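Local coordinates for protein biliverdin reductase (Synechocystis sp., PDB 5B3T) that probably reduces biliverdin to bilirubin with NADPH, as a Gfo/Idh/MocA-family enzyme built on a nucleotide-binding Rossmann fold, at residues A[127-132]-A[302-307]. Sequence-based numbering, arbitrary orientation.
Sequences LLHVEH and KPLYVD
L127 and L304 meet methyl to methyl, CD1 of L127 lying 3.7 Å from CD1 of L304, with the two side chains crossing at about a right angle. Branched and wholly apolar, both suit the seam between the start of the strand and the loop, where helix 283-300 adds V294 against L127 and A293 against L304. Two residues on, H129 brings its ring up against both L304 and V306. With its CG anti to the backbone N (chi1 176°), the imidazole extends from the strand; ND1 lies 3.7 Å from CD1 of L304, which approaches obliquely, while CB of V306 sits at the ring edge, in plane, 3.8 Å from CE1. Histidine fits because its CE1 can pack on valine while its NE2 reaches D290 of helix 283-300 in a hydrogen bond, which probably helps to fix the rotation of the ring. V130 contributes mainly backbone: its O lies 3.8 Å from CG1 of V306 and accepts a weak, long bond from a water that also donates to O of D307, 2.7 Å away. Its side chain packs on L107 and L308, close to Y105 of the NADP(+) site. At E131 the forked carboxylate serves two partners: OE2 lies 3.4 Å from CG2 of V306, whereas OE1 takes the backbone N-H of H132 at 2.7 Å, on its anti side. Beta-branched V306 thus offers CB, CG1 and CG2 to three successive residues.

Strand 128-131 is an outermost strand of the parallel Rossmann sheet, facing the loop between helices 283-300 and 309-325. Within the contact itself the packing is largely apolar and bridged by one weakly held water, while the polar anchor is the H129–D290 bond to the helix that leads into the loop.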
ATOM      1  N   LEU A 127     -13.652  -1.519 -13.393  1.00 19.41           N
ATOM      2  CA  LEU A 127     -13.161  -0.876 -12.184  1.00 19.91           C
ATOM      3  C   LEU A 127     -11.651  -1.030 -12.060  1.00 18.46           C
ATOM      4  O   LEU A 127     -11.097  -2.110 -12.286  1.00 17.87           O
ATOM      5  CB  LEU A 127     -13.846  -1.476 -10.955  1.00 19.79           C
ATOM      6  CG  LEU A 127     -13.380  -1.003  -9.576  1.00 20.07           C
ATOM      7  CD1 LEU A 127     -13.684   0.476  -9.380  1.00 18.89           C
ATOM      8  CD2 LEU A 127     -14.009  -1.846  -8.468  1.00 17.81           C
ATOM      9  N   LEU A 128     -10.983   0.066 -11.708  1.00 18.15           N
ATOM     10  CA  LEU A 128      -9.591   0.042 -11.269  1.00 19.05           C
ATOM     11  C   LEU A 128      -9.537   0.803  -9.954  1.00 18.84           C
ATOM     12  O   LEU A 128      -9.607   2.037  -9.943  1.00 19.08           O
ATOM     13  CB  LEU A 128      -8.648   0.659 -12.303  1.00 16.69           C
ATOM     14  CG  LEU A 128      -7.182   0.757 -11.864  1.00 18.45           C
ATOM     15  CD1 LEU A 128      -6.587  -0.626 -11.637  1.00 15.70           C
ATOM     16  CD2 LEU A 128      -6.363   1.527 -12.884  1.00 20.47           C
ATOM     17  N   HIS A 129      -9.432   0.068  -8.851  1.00 17.50           N
ATOM     18  CA  HIS A 129      -9.540   0.625  -7.512  1.00 17.31           C
ATOM     19  C   HIS A 129      -8.299   0.254  -6.714  1.00 18.32           C
ATOM     20  O   HIS A 129      -7.909  -0.918  -6.675  1.00 16.16           O
ATOM     21  CB  HIS A 129     -10.805   0.109  -6.820  1.00 16.56           C
ATOM     22  CG  HIS A 129     -10.950   0.555  -5.400  1.00 18.83           C
ATOM     23  ND1 HIS A 129     -11.117   1.875  -5.046  1.00 19.47           N
ATOM     24  CD2 HIS A 129     -10.971  -0.151  -4.244  1.00 18.55           C
ATOM     25  CE1 HIS A 129     -11.227   1.964  -3.731  1.00 20.96           C
ATOM     26  NE2 HIS A 129     -11.142   0.749  -3.222  1.00 20.70           N
ATOM     27  N   VAL A 130      -7.680   1.250  -6.084  1.00 16.64           N
ATOM     28  CA  VAL A 130      -6.461   1.054  -5.309  1.00 17.03           C
ATOM     29  C   VAL A 130      -6.649   1.686  -3.937  1.00 18.41           C
ATOM     30  O   VAL A 130      -7.092   2.836  -3.833  1.00 18.71           O
ATOM     31  CB  VAL A 130      -5.229   1.664  -6.007  1.00 17.30           C
ATOM     32  CG1 VAL A 130      -3.972   1.429  -5.173  1.00 15.13           C
ATOM     33  CG2 VAL A 130      -5.064   1.093  -7.404  1.00 17.09           C
ATOM     34  N   GLU A 131      -6.316   0.936  -2.891  1.00 17.02           N
ATOM     35  CA  GLU A 131      -6.218   1.477  -1.546  1.00 17.96           C
ATOM     36  C   GLU A 131      -4.888   1.061  -0.934  1.00 16.98           C
ATOM     37  O   GLU A 131      -4.182   0.189  -1.449  1.00 14.93           O
ATOM     38  CB  GLU A 131      -7.381   1.020  -0.653  1.00 18.25           C
ATOM     39  CG  GLU A 131      -8.403   2.115  -0.348  1.00 20.65           C
ATOM     40  CD  GLU A 131      -7.831   3.287   0.450  1.00 25.24           C
ATOM     41  OE1 GLU A 131      -6.669   3.218   0.907  1.00 21.96           O
ATOM     42  OE2 GLU A 131      -8.555   4.291   0.625  1.00 31.52           O
ATOM     43  N   HIS A 132      -4.551   1.706   0.180  1.00 17.23           N
ATOM     44  CA  HIS A 132      -3.302   1.450   0.900  1.00 16.62           C
ATOM     45  C   HIS A 132      -3.668   1.363   2.381  1.00 16.89           C
ATOM     46  O   HIS A 132      -3.599   2.357   3.108  1.00 16.79           O
ATOM     47  CB  HIS A 132      -2.278   2.541   0.623  1.00 15.18           C
ATOM     48  CG  HIS A 132      -0.879   2.176   1.010  1.00 16.13           C
ATOM     49  ND1 HIS A 132       0.153   3.088   1.017  1.00 15.29           N
ATOM     50  CD2 HIS A 132      -0.340   0.995   1.400  1.00 15.80           C
ATOM     51  CE1 HIS A 132       1.267   2.487   1.394  1.00 15.71           C
ATOM     52  NE2 HIS A 132       0.994   1.217   1.633  1.00 16.96           N
ATOM     53  N   LYS A 302     -23.258   2.481  -7.323  1.00 22.17           N
ATOM     54  CA  LYS A 302     -22.989   3.595  -6.426  1.00 24.30           C
ATOM     55  C   LYS A 302     -21.497   3.924  -6.448  1.00 24.49           C
ATOM     56  O   LYS A 302     -20.672   3.051  -6.144  1.00 21.31           O
ATOM     57  CB  LYS A 302     -23.427   3.297  -4.991  1.00 25.27           C
ATOM     58  CG  LYS A 302     -22.889   4.336  -4.004  1.00 26.19           C
ATOM     59  CD  LYS A 302     -22.959   3.874  -2.560  1.00 27.53           C
ATOM     60  CE  LYS A 302     -24.313   3.263  -2.258  1.00 30.26           C
ATOM     61  NZ  LYS A 302     -24.367   2.752  -0.863  1.00 40.11           N
ATOM     62  N   PRO A 303     -21.113   5.152  -6.784  1.00 24.77           N
ATOM     63  CA  PRO A 303     -19.689   5.459  -6.964  1.00 25.22           C
ATOM     64  C   PRO A 303     -18.896   5.373  -5.670  1.00 24.91           C
ATOM     65  O   PRO A 303     -19.391   5.652  -4.575  1.00 22.81           O
ATOM     66  CB  PRO A 303     -19.693   6.895  -7.503  1.00 25.88           C
ATOM     67  CG  PRO A 303     -21.055   7.429  -7.209  1.00 26.32           C
ATOM     68  CD  PRO A 303     -21.982   6.267  -7.195  1.00 25.13           C
ATOM     69  N   LEU A 304     -17.636   4.975  -5.821  1.00 25.13           N
ATOM     70  CA  LEU A 304     -16.727   4.894  -4.690  1.00 25.16           C
ATOM     71  C   LEU A 304     -16.285   6.286  -4.252  1.00 26.99           C
ATOM     72  O   LEU A 304     -16.130   7.197  -5.069  1.00 27.76           O
ATOM     73  CB  LEU A 304     -15.505   4.052  -5.057  1.00 26.12           C
ATOM     74  CG  LEU A 304     -15.765   2.591  -5.421  1.00 25.44           C
ATOM     75  CD1 LEU A 304     -14.590   2.030  -6.194  1.00 23.66           C
ATOM     76  CD2 LEU A 304     -16.021   1.763  -4.172  1.00 23.27           C
ATOM     77  N   TYR A 305     -16.081   6.444  -2.942  1.00 26.25           N
ATOM     78  CA  TYR A 305     -15.555   7.705  -2.426  1.00 31.87           C
ATOM     79  C   TYR A 305     -14.085   7.873  -2.790  1.00 31.45           C
ATOM     80  O   TYR A 305     -13.640   8.982  -3.109  1.00 31.63           O
ATOM     81  CB  TYR A 305     -15.752   7.777  -0.909  1.00 34.70           C
ATOM     82  CG  TYR A 305     -15.107   8.978  -0.254  1.00 39.82           C
ATOM     83  CD1 TYR A 305     -15.716  10.229  -0.294  1.00 42.65           C
ATOM     84  CD2 TYR A 305     -13.890   8.860   0.412  1.00 42.32           C
ATOM     85  CE1 TYR A 305     -15.130  11.327   0.305  1.00 44.35           C
ATOM     86  CE2 TYR A 305     -13.297   9.950   1.013  1.00 44.87           C
ATOM     87  CZ  TYR A 305     -13.920  11.181   0.956  1.00 46.79           C
ATOM     88  OH  TYR A 305     -13.332  12.267   1.554  1.00 51.56           O
ATOM     89  N   VAL A 306     -13.315   6.784  -2.746  1.00 29.00           N
ATOM     90  CA  VAL A 306     -11.924   6.823  -3.175  1.00 27.53           C
ATOM     91  C   VAL A 306     -11.862   6.912  -4.693  1.00 26.70           C
ATOM     92  O   VAL A 306     -12.587   6.206  -5.406  1.00 27.67           O
ATOM     93  CB  VAL A 306     -11.174   5.581  -2.666  1.00 26.99           C
ATOM     94  CG1 VAL A 306      -9.760   5.541  -3.222  1.00 26.89           C
ATOM     95  CG2 VAL A 306     -11.156   5.553  -1.144  1.00 27.65           C
ATOM     96  N   ASP A 307     -11.000   7.789  -5.198  1.00 26.87           N
ATOM     97  CA  ASP A 307     -10.676   7.815  -6.614  1.00 27.74           C
ATOM     98  C   ASP A 307      -9.189   7.535  -6.785  1.00 25.12           C
ATOM     99  O   ASP A 307      -8.403   7.615  -5.837  1.00 25.56           O
ATOM    100  CB  ASP A 307     -11.070   9.152  -7.263  1.00 28.53           C
ATOM    101  CG  ASP A 307     -10.023  10.236  -7.080  1.00 28.42           C
ATOM    102  OD1 ASP A 307      -9.475  10.378  -5.966  1.00 30.74           O
ATOM    103  OD2 ASP A 307      -9.752  10.956  -8.063  1.00 37.44           O
TER
HETATM  104  O   HOH W   1      -6.402   6.016  -4.875  1.00 22.94           O